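Local coordinates for Pre-mRNA splicing helicase-like protein (Chaetomium thermophilum, PDB 4RVQ) that is the spliceosomal RNA helicase Brr2, represented here by its noncanonical PWI domain, which probably mediates protein or RNA contacts in pre-mRNA splicing, at residues A[21-24]-A[25-28]; A[34-37]-A[38-42]; A[66-69]-A[70-73]. One frame throughout, in Å; residues are numbered along the deposited sequence.

Contact 1. Residues A[21-24]-A[25-28]; sequences AYWL and QRQI
One face of the Trp23 indole carries the bent side chain of Gln27, in one of its two conformers. CG of Gln27 sits 3.6 Å from the centroid of the six-membered ring, almost on the ring normal, a CH-pi contact, while the amide stacks with its plane only 20° from that of the indole and NE2 over the same face, displaced toward NE1 of Trp23. The guanidinium of Arg26, which also has two conformers, here stands nearly upright to the indole and lays one face over CA of Trp23; its NH2 is held by a salt bridge to Asp20. At the edge of the Tyr22 ring, OE1 of Gln25 lies in plane, 3.9 Å from CD1 of Tyr22, while NE2 of Gln25 bonds OE1 of Gln38 on helix 35-50. This is the first turn of helix 23-29 in the PWI-like domain, with Tyr22 as the N-cap residue. Trp23 O has two donors from one residue, Gln27 N at 3.0 Å and Gln27 NE2 at 2.9 Å. The bend at chi2 (-42°) brings the amide back to this oxygen and over the indole, and its OE1 turns to Arg30. A water accepts from Gln25 N at 2.9 Å and donates to Ala21 O. On the buried side, Leu24 CD1 meets Ile28 CD1 at 3.9 Å; branched apolar residues suit this side, where Leu24 packs on Leu46 and Leu85, and Ile28 on Phe74.

Contact 2. Residues A[34-37]-A[38-42]; sequences DAHI and QHDKT
Asp34 and Gln38 meet where helix 35-50 starts, and backbone hydrogen bonds set the frame: Gln38 N to Asp34 O at 2.9 Å, followed by the i to i+4 bonds from His39, Asp40 and Lys41. Side chains add to these. Asp34, the N-cap residue, accepts from Ile37 N through OD2 at 2.9 Å on its anti side, a short acidic chain being well suited to a helix start. Thr42 OG1 donates to Gln38 O at 2.8 Å. The backbone amide of Thr42 reaches the same oxygen from the opposite face. Gln38 keeps CG between its backbone N and carbonyl carbon (chi1 72°), which brings CG to 3.3 Å from Ala35 O and leaves the amide to bond Tyr32 and Gln25. A water bridges NE2 of His36, at the edge of its ring, and OD1 of Asp40; ring and carboxylate planes stand 69° apart. In apolar contact, CG2 of Ile37 lies alongside CE of Lys41 at 3.8 Å, the lysine chain giving its methylenes here while NZ goes on to Leu73 O. The negative charge of Asp34 beside the amino end would probably be stabilised by the helix dipole, and Asp40 might favour protonation of His36.

Contact 3. Residues A[66-69]-A[70-73]; sequences IEND and LMEL
The last two turns of helix 63-73 bring the side chain of Met71 back against Glu67 and Asn68, four and three residues earlier. Both Glu67 and Met71 also touch His79 of helix 79-87. The methionine runs extended through CG and SD, then bends at chi3 (-62°), and this bend brings CE beside the aliphatic part of the glutamate: Glu67 CG lies 3.7 Å from Met71 CE. The two side chains cross at a slant, and Glu67 OE2 comes to 3.6 Å from Met71 CE. From the neighbouring position, Asn68 OD1 approaches Met71 CE at 3.4 Å, so the methyl lies among oxygens as well as carbons. A flexible thioether suits such a place, because it can follow the contour of polar chains without needing a bond from them. Placing CG of Glu67 anti to its own N (chi1 -170°) carries the extended chain to where its CG and CD lie against SD and CE of Met71. With an alanine here the methylene and carboxylate beside the methyl are gone, and the thioether end would probably be held less firmly, with a gap along that flank. In the backbone, Met71 N bonds Glu67 O at 2.8 Å. Leu70 faces inward to Ala45 and Ile86, whereas Glu72 is exposed. The i to i+4 bonding is that of an alpha helix, and this split between apolar and polar sides is typical of an amphipathic helix in an all-helical domain.

Contacts 1, 2 and 3 come in series along the chain, contact 1 at the start of helix 23-29, contact 2 at the start of helix 35-50 and contact 3 at the end of helix 63-73, all inside the N-terminal helicase PWI domain. Contacts 1 and 2 are close neighbours, their centres about 10 Å apart, joined where Gln25 NE2 probably bonds Gln38 OE1 at 3.0 Å and where Ile28 packs on Thr42. Contact 3 lies about 16 Å from contact 2 and 17 Å from contact 1, centre to centre. It touches contact 2 through Lys41 NZ, which probably bonds Leu73 O, but does not touch contact 1. Helix 35-50 thus links its two chain neighbours within this all-alpha domain.

Contact 1. Residues A[21-24]-A[25-28]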
ATOM      1  N   ALA A  21       3.185  -0.909  10.191  1.00  6.95           N
ATOM      2  CA  ALA A  21       3.010  -2.320   9.898  1.00  6.21           C
ATOM      3  C   ALA A  21       1.558  -2.730   9.662  1.00  5.79           C
ATOM      4  O   ALA A  21       1.335  -3.755   9.001  1.00  6.73           O
ATOM      5  CB  ALA A  21       3.558  -3.133  11.062  1.00  7.44           C
ATOM      6  N   TYR A  22       0.595  -1.968  10.191  1.00  5.71           N
ATOM      7  CA  TYR A  22      -0.818  -2.302  10.100  1.00  5.45           C
ATOM      8  C   TYR A  22      -1.616  -1.274   9.285  1.00  5.18           C
ATOM      9  O   TYR A  22      -2.836  -1.361   9.274  1.00  6.14           O
ATOM     10  CB  TYR A  22      -1.416  -2.427  11.506  1.00  6.09           C
ATOM     11  CG  TYR A  22      -0.792  -3.520  12.321  1.00  6.41           C
ATOM     12  CD1 TYR A  22      -1.254  -4.806  12.242  1.00  7.03           C
ATOM     13  CD2 TYR A  22       0.278  -3.268  13.169  1.00  6.72           C
ATOM     14  CE1 TYR A  22      -0.696  -5.827  13.008  1.00  7.61           C
ATOM     15  CE2 TYR A  22       0.844  -4.244  13.945  1.00  6.90           C
ATOM     16  CZ  TYR A  22       0.381  -5.529  13.853  1.00  7.64           C
ATOM     17  OH  TYR A  22       0.901  -6.557  14.599  1.00  9.15           O
ATOM     18  N   TRP A  23      -0.966  -0.334   8.601  1.00  5.29           N
ATOM     19  CA  TRP A  23      -1.707   0.694   7.882  1.00  5.67           C
ATOM     20  C   TRP A  23      -2.666   0.091   6.872  1.00  5.30           C
ATOM     21  O   TRP A  23      -3.832   0.470   6.805  1.00  6.01           O
ATOM     22  CB  TRP A  23      -0.694   1.623   7.190  1.00  5.82           C
ATOM     23  CG  TRP A  23      -1.345   2.763   6.391  1.00  6.21           C
ATOM     24  CD1 TRP A  23      -1.666   4.010   6.872  1.00  7.11           C
ATOM     25  CD2 TRP A  23      -1.798   2.724   5.036  1.00  6.37           C
ATOM     26  NE1 TRP A  23      -2.254   4.759   5.879  1.00  7.48           N
ATOM     27  CE2 TRP A  23      -2.366   3.986   4.746  1.00  6.85           C
ATOM     28  CE3 TRP A  23      -1.772   1.766   4.033  1.00  6.55           C
ATOM     29  CZ2 TRP A  23      -2.880   4.308   3.490  1.00  8.76           C
ATOM     30  CZ3 TRP A  23      -2.300   2.093   2.771  1.00  7.45           C
ATOM     31  CH2 TRP A  23      -2.845   3.340   2.532  1.00  7.74           C
ATOM     32  N   LEU A  24      -2.173  -0.850   6.067  1.00  5.91           N
ATOM     33  CA  LEU A  24      -3.013  -1.438   5.027  1.00  5.88           C
ATOM     34  C   LEU A  24      -4.194  -2.168   5.651  1.00  5.93           C
ATOM     35  O   LEU A  24      -5.351  -2.033   5.218  1.00  6.13           O
ATOM     36  CB  LEU A  24      -2.196  -2.345   4.130  1.00  6.49           C
ATOM     37  CG  LEU A  24      -2.991  -3.088   3.058  1.00  6.92           C
ATOM     38  CD1 LEU A  24      -3.742  -2.133   2.129  1.00  7.51           C
ATOM     39  CD2 LEU A  24      -2.104  -4.018   2.286  1.00  8.76           C
ATOM     40  N   GLN A  25      -3.913  -3.002   6.669  1.00  6.12           N
ATOM     41  CA  GLN A  25      -4.954  -3.741   7.350  1.00  6.43           C
ATOM     42  C   GLN A  25      -6.010  -2.803   7.907  1.00  6.72           C
ATOM     43  O   GLN A  25      -7.210  -3.111   7.874  1.00  6.99           O
ATOM     44  CB  GLN A  25      -4.329  -4.619   8.426  1.00  6.72           C
ATOM     45  CG  GLN A  25      -5.350  -5.548   9.030  1.00  7.17           C
ATOM     46  CD  GLN A  25      -4.764  -6.600   9.948  1.00  8.14           C
ATOM     47  OE1 GLN A  25      -3.582  -6.903   9.882  1.00  8.61           O
ATOM     48  NE2 GLN A  25      -5.603  -7.164  10.781  1.00  9.12           N
ATOM     49  N   ARG A  26      -5.602  -1.649   8.450  1.00  7.07           N
ATOM     50  CA  ARG A  26      -6.576  -0.681   8.966  0.56  8.36           C
ATOM     51  C   ARG A  26      -7.408  -0.079   7.872  1.00  7.94           C
ATOM     52  O   ARG A  26      -8.604   0.131   8.065  1.00 10.22           O
ATOM     53  CB  ARG A  26      -5.961   0.475   9.732  0.56  9.76           C
ATOM     54  CG  ARG A  26      -5.444   0.122  11.054  0.56  8.48           C
ATOM     55  CD  ARG A  26      -5.159   1.371  11.911  0.56  9.89           C
ATOM     56  NE  ARG A  26      -4.254   2.325  11.271  0.56  8.64           N
ATOM     57  CZ  ARG A  26      -2.933   2.188  11.184  0.56  7.87           C
ATOM     58  NH1 ARG A  26      -2.313   1.147  11.723  0.56  7.96           N
ATOM     59  NH2 ARG A  26      -2.214   3.102  10.550  0.56  8.06           N
ATOM     60  N   GLN A  27      -6.820   0.180   6.704  1.00  7.77           N
ATOM     61  CA  GLN A  27      -7.656   0.718   5.630  0.62  8.27           C
ATOM     62  C   GLN A  27      -8.686  -0.315   5.210  1.00  9.62           C
ATOM     63  O   GLN A  27      -9.848   0.015   4.975  1.00 11.65           O
ATOM     64  CB  GLN A  27      -6.839   1.116   4.412  0.62  8.39           C
ATOM     65  CG  GLN A  27      -5.633   1.955   4.671  0.62  9.09           C
ATOM     66  CD  GLN A  27      -5.893   3.048   5.695  0.62  7.96           C
ATOM     67  OE1 GLN A  27      -6.739   3.919   5.467  0.62 10.37           O
ATOM     68  NE2 GLN A  27      -5.162   3.026   6.817  0.62  8.97           N
ATOM     69  N   ILE A  28      -8.276  -1.570   5.081  1.00  8.45           N
ATOM     70  CA  ILE A  28      -9.176  -2.633   4.684  1.00  8.30           C
ATOM     71  C   ILE A  28     -10.207  -2.899   5.776  1.00  8.60           C
ATOM     72  O   ILE A  28     -11.388  -3.139   5.485  1.00  9.57           O
ATOM     73  CB  ILE A  28      -8.345  -3.884   4.390  1.00  8.30           C
ATOM     74  CG1 ILE A  28      -7.513  -3.649   3.123  1.00  8.53           C
ATOM     75  CG2 ILE A  28      -9.250  -5.117   4.293  1.00  9.86           C
ATOM     76  CD1 ILE A  28      -6.565  -4.814   2.776  1.00  8.98           C
TER
HETATM   77  O   HOH W   1      -1.141  -3.774   7.039  1.00  7.17           O
HETATM   78  O   HOH W   2      -1.141  -6.105   8.648  1.00  8.30           O

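Contact 2. Residues A[34-37]-A[38-42]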
ATOM      1  N   ASP A  34     -14.316  -7.774  10.198  1.00 11.65           N
ATOM      2  CA  ASP A  34     -13.952  -9.076  10.738  1.00 11.72           C
ATOM      3  C   ASP A  34     -12.461  -9.246  10.737  1.00 10.21           C
ATOM      4  O   ASP A  34     -11.796  -8.988   9.734  1.00 10.17           O
ATOM      5  CB  ASP A  34     -14.592 -10.199   9.925  1.00 13.51           C
ATOM      6  CG  ASP A  34     -14.236 -11.547  10.467  1.00 13.86           C
ATOM      7  OD1 ASP A  34     -14.705 -11.883  11.595  1.00 16.29           O
ATOM      8  OD2 ASP A  34     -13.453 -12.246   9.810  1.00 13.23           O
ATOM      9  N   ALA A  35     -11.899  -9.693  11.864  1.00 10.87           N
ATOM     10  CA  ALA A  35     -10.447  -9.788  11.989  1.00 10.29           C
ATOM     11  C   ALA A  35      -9.841 -10.759  10.992  1.00  9.78           C
ATOM     12  O   ALA A  35      -8.805 -10.479  10.399  1.00 10.25           O
ATOM     13  CB  ALA A  35     -10.072 -10.161  13.417  1.00 11.87           C
ATOM     14  N   HIS A  36     -10.435 -11.939  10.842  1.00  9.22           N
ATOM     15  CA  HIS A  36      -9.896 -12.951   9.948  1.00  9.26           C
ATOM     16  C   HIS A  36      -9.969 -12.483   8.492  1.00  9.04           C
ATOM     17  O   HIS A  36      -8.972 -12.512   7.781  1.00  8.93           O
ATOM     18  CB  HIS A  36     -10.664 -14.249  10.168  1.00  8.82           C
ATOM     19  CG  HIS A  36     -10.128 -15.415   9.417  1.00  9.40           C
ATOM     20  ND1 HIS A  36     -10.703 -16.664   9.511  1.00  9.35           N
ATOM     21  CD2 HIS A  36      -9.047 -15.565   8.626  1.00  9.44           C
ATOM     22  CE1 HIS A  36     -10.005 -17.524   8.787  1.00  9.38           C
ATOM     23  NE2 HIS A  36      -8.997 -16.879   8.233  1.00  9.45           N
ATOM     24  N   ILE A  37     -11.143 -12.031   8.062  1.00  9.25           N
ATOM     25  CA  ILE A  37     -11.303 -11.609   6.672  1.00  8.57           C
ATOM     26  C   ILE A  37     -10.400 -10.416   6.356  1.00  8.01           C
ATOM     27  O   ILE A  37      -9.768 -10.394   5.301  1.00  8.33           O
ATOM     28  CB  ILE A  37     -12.760 -11.368   6.342  1.00 10.62           C
ATOM     29  CG1 ILE A  37     -13.494 -12.742   6.342  1.00 12.73           C
ATOM     30  CG2 ILE A  37     -12.904 -10.658   4.974  1.00 10.73           C
ATOM     31  CD1 ILE A  37     -14.927 -12.675   6.332  1.00 13.98           C
ATOM     32  N   GLN A  38     -10.328  -9.412   7.232  1.00  8.46           N
ATOM     33  CA  GLN A  38      -9.481  -8.272   6.885  1.00  8.82           C
ATOM     34  C   GLN A  38      -8.028  -8.668   6.776  1.00  7.87           C
ATOM     35  O   GLN A  38      -7.302  -8.102   5.958  1.00  7.96           O
ATOM     36  CB  GLN A  38      -9.635  -7.100   7.831  1.00  9.19           C
ATOM     37  CG  GLN A  38      -9.013  -7.360   9.226  1.00  8.86           C
ATOM     38  CD  GLN A  38      -9.242  -6.270  10.243  1.00  8.93           C
ATOM     39  OE1 GLN A  38      -8.327  -5.943  10.985  1.00 10.96           O
ATOM     40  NE2 GLN A  38     -10.443  -5.744  10.335  1.00 10.99           N
ATOM     41  N   HIS A  39      -7.595  -9.641   7.584  1.00  8.05           N
ATOM     42  CA  HIS A  39      -6.221 -10.082   7.507  1.00  8.34           C
ATOM     43  C   HIS A  39      -5.975 -10.852   6.191  1.00  7.46           C
ATOM     44  O   HIS A  39      -4.950 -10.645   5.534  1.00  7.99           O
ATOM     45  CB  HIS A  39      -5.810 -10.907   8.714  1.00  9.18           C
ATOM     46  CG  HIS A  39      -4.345 -11.205   8.691  1.00  9.10           C
ATOM     47  ND1 HIS A  39      -3.810 -12.326   8.092  1.00 10.46           N
ATOM     48  CD2 HIS A  39      -3.283 -10.448   9.062  1.00 10.39           C
ATOM     49  CE1 HIS A  39      -2.491 -12.282   8.155  1.00 11.21           C
ATOM     50  NE2 HIS A  39      -2.144 -11.159   8.752  1.00 11.27           N
ATOM     51  N   ASP A  40      -6.904 -11.747   5.819  1.00  7.73           N
ATOM     52  CA  ASP A  40      -6.785 -12.412   4.529  1.00  8.73           C
ATOM     53  C   ASP A  40      -6.636 -11.400   3.406  1.00  8.16           C
ATOM     54  O   ASP A  40      -5.797 -11.567   2.516  1.00  8.72           O
ATOM     55  CB  ASP A  40      -8.046 -13.215   4.224  1.00  8.23           C
ATOM     56  CG  ASP A  40      -8.135 -14.567   4.919  1.00  9.50           C
ATOM     57  OD1 ASP A  40      -7.172 -15.001   5.581  1.00 10.94           O
ATOM     58  OD2 ASP A  40      -9.219 -15.173   4.789  1.00 11.60           O
ATOM     59  N   LYS A  41      -7.485 -10.364   3.416  1.00  7.18           N
ATOM     60  CA  LYS A  41      -7.479  -9.402   2.337  1.00  7.37           C
ATOM     61  C   LYS A  41      -6.192  -8.573   2.333  1.00  7.04           C
ATOM     62  O   LYS A  41      -5.742  -8.144   1.274  1.00  7.71           O
ATOM     63  CB  LYS A  41      -8.731  -8.543   2.375  1.00  8.34           C
ATOM     64  CG  LYS A  41     -10.015  -9.343   2.065  1.00 10.97           C
ATOM     65  CD  LYS A  41     -11.246  -8.532   1.726  1.00 11.99           C
ATOM     66  CE  LYS A  41     -12.470  -9.347   1.452  1.00 12.84           C
ATOM     67  NZ  LYS A  41     -12.375 -10.202   0.227  1.00 12.30           N
ATOM     68  N   THR A  42      -5.597  -8.336   3.500  1.00  7.22           N
ATOM     69  CA  THR A  42      -4.327  -7.638   3.586  1.00  7.42           C
ATOM     70  C   THR A  42      -3.235  -8.460   2.902  1.00  7.40           C
ATOM     71  O   THR A  42      -2.477  -7.946   2.086  1.00  7.54           O
ATOM     72  CB  THR A  42      -3.969  -7.337   5.045  1.00  7.60           C
ATOM     73  OG1 THR A  42      -4.988  -6.540   5.643  1.00  7.81           O
ATOM     74  CG2 THR A  42      -2.662  -6.626   5.188  1.00  8.44           C
TER
HETATM   75  O   HOH W   3      -6.951 -17.548   6.507  1.00 12.07           O

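Contact 3. Residues A[66-69]-A[70-73]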
ATOM      1  N   ILE A  66      -3.418  -6.198 -11.981  1.00 12.96           N
ATOM      2  CA  ILE A  66      -3.421  -5.764 -10.604  1.00 12.77           C
ATOM      3  C   ILE A  66      -4.798  -5.171 -10.290  1.00 11.54           C
ATOM      4  O   ILE A  66      -5.425  -5.491  -9.283  1.00 11.50           O
ATOM      5  CB  ILE A  66      -2.275  -4.758 -10.349  1.00 13.35           C
ATOM      6  CG1 ILE A  66      -0.916  -5.472 -10.443  1.00 14.82           C
ATOM      7  CG2 ILE A  66      -2.480  -4.057  -9.033  1.00 15.07           C
ATOM      8  CD1 ILE A  66       0.286  -4.544 -10.369  1.00 16.95           C
ATOM      9  N   GLU A  67      -5.274  -4.262 -11.143  1.00 11.67           N
ATOM     10  CA  GLU A  67      -6.567  -3.661 -10.918  1.00 11.60           C
ATOM     11  C   GLU A  67      -7.693  -4.686 -10.881  1.00 10.78           C
ATOM     12  O   GLU A  67      -8.561  -4.652 -10.010  1.00 11.53           O
ATOM     13  CB  GLU A  67      -6.881  -2.588 -11.955  1.00 12.99           C
ATOM     14  CG  GLU A  67      -8.118  -1.813 -11.559  1.00 14.54           C
ATOM     15  CD  GLU A  67      -8.744  -1.047 -12.689  1.00 15.90           C
ATOM     16  OE1 GLU A  67      -9.124   0.129 -12.473  1.00 20.09           O
ATOM     17  OE2 GLU A  67      -8.882  -1.622 -13.796  0.70 14.80           O
ATOM     18  N   ASN A  68      -7.720  -5.580 -11.874  0.99 11.98           N
ATOM     19  CA  ASN A  68      -8.775  -6.583 -11.906  1.00 13.91           C
ATOM     20  C   ASN A  68      -8.804  -7.413 -10.624  1.00 12.06           C
ATOM     21  O   ASN A  68      -9.872  -7.614 -10.034  1.00 12.85           O
ATOM     22  CB  ASN A  68      -8.617  -7.479 -13.119  1.00 17.74           C
ATOM     23  CG  ASN A  68      -9.185  -6.850 -14.391  1.00 25.99           C
ATOM     24  OD1 ASN A  68      -9.919  -5.842 -14.362  1.00 29.23           O
ATOM     25  ND2 ASN A  68      -8.842  -7.443 -15.514  1.00 26.62           N
ATOM     26  N   ASP A  69      -7.647  -7.873 -10.186  1.00 11.83           N
ATOM     27  CA  ASP A  69      -7.592  -8.719  -9.026  1.00 11.89           C
ATOM     28  C   ASP A  69      -7.974  -7.955  -7.768  1.00 11.38           C
ATOM     29  O   ASP A  69      -8.674  -8.470  -6.902  1.00 10.86           O
ATOM     30  CB  ASP A  69      -6.208  -9.347  -8.882  1.00 13.06           C
ATOM     31  CG  ASP A  69      -5.921 -10.396  -9.955  1.00 16.71           C
ATOM     32  OD1 ASP A  69      -6.835 -10.756 -10.715  1.00 19.03           O
ATOM     33  OD2 ASP A  69      -4.752 -10.825 -10.039  1.00 20.61           O
ATOM     34  N   LEU A  70      -7.530  -6.710  -7.641  1.00  9.98           N
ATOM     35  CA  LEU A  70      -7.871  -5.918  -6.467  0.70 10.12           C
ATOM     36  C   LEU A  70      -9.381  -5.589  -6.437  1.00 10.60           C
ATOM     37  O   LEU A  70     -10.010  -5.564  -5.369  1.00 10.58           O
ATOM     38  CB  LEU A  70      -6.957  -4.670  -6.325  0.70 10.35           C
ATOM     39  CG  LEU A  70      -6.637  -4.141  -4.934  0.70 10.28           C
ATOM     40  CD1 LEU A  70      -5.858  -5.159  -4.138  0.70 11.08           C
ATOM     41  CD2 LEU A  70      -5.874  -2.831  -5.034  0.70 11.25           C
ATOM     42  N   MET A  71      -9.954  -5.301  -7.614  1.00 10.39           N
ATOM     43  CA  MET A  71     -11.370  -4.972  -7.618  1.00 10.42           C
ATOM     44  C   MET A  71     -12.186  -6.180  -7.130  1.00 10.29           C
ATOM     45  O   MET A  71     -13.161  -6.013  -6.401  1.00 10.92           O
ATOM     46  CB  MET A  71     -11.837  -4.539  -9.007  1.00 11.37           C
ATOM     47  CG  MET A  71     -11.296  -3.150  -9.383  1.00 11.22           C
ATOM     48  SD  MET A  71     -11.884  -2.489 -10.952  1.00 13.04           S
ATOM     49  CE  MET A  71     -11.245  -3.739 -12.110  1.00 15.07           C
ATOM     50  N   GLU A  72     -11.834  -7.387  -7.576  1.00 11.18           N
ATOM     51  CA  GLU A  72     -12.507  -8.581  -7.113  1.00 11.65           C
ATOM     52  C   GLU A  72     -12.296  -8.803  -5.603  1.00 11.28           C
ATOM     53  O   GLU A  72     -13.227  -9.189  -4.906  1.00 12.04           O
ATOM     54  CB  GLU A  72     -12.005  -9.789  -7.876  1.00 14.38           C
ATOM     55  CG  GLU A  72     -12.708 -11.082  -7.445  1.00 18.56           C
ATOM     56  CD  GLU A  72     -12.315 -12.302  -8.251  1.00 24.25           C
ATOM     57  OE1 GLU A  72     -12.349 -13.440  -7.704  0.63 25.49           O
ATOM     58  OE2 GLU A  72     -11.971 -12.154  -9.440  1.00 26.04           O
ATOM     59  N   LEU A  73     -11.093  -8.512  -5.112  1.00 11.62           N
ATOM     60  CA  LEU A  73     -10.797  -8.696  -3.703  1.00  9.95           C
ATOM     61  C   LEU A  73     -11.720  -7.843  -2.846  1.00 10.17           C
ATOM     62  O   LEU A  73     -12.096  -8.232  -1.727  1.00 10.92           O
ATOM     63  CB  LEU A  73      -9.337  -8.338  -3.438  1.00 10.20           C
ATOM     64  CG  LEU A  73      -8.833  -8.590  -2.019  1.00  9.32           C
ATOM     65  CD1 LEU A  73      -8.800 -10.131  -1.731  1.00 10.80           C
ATOM     66  CD2 LEU A  73      -7.436  -7.997  -1.828  1.00  9.81           C
TER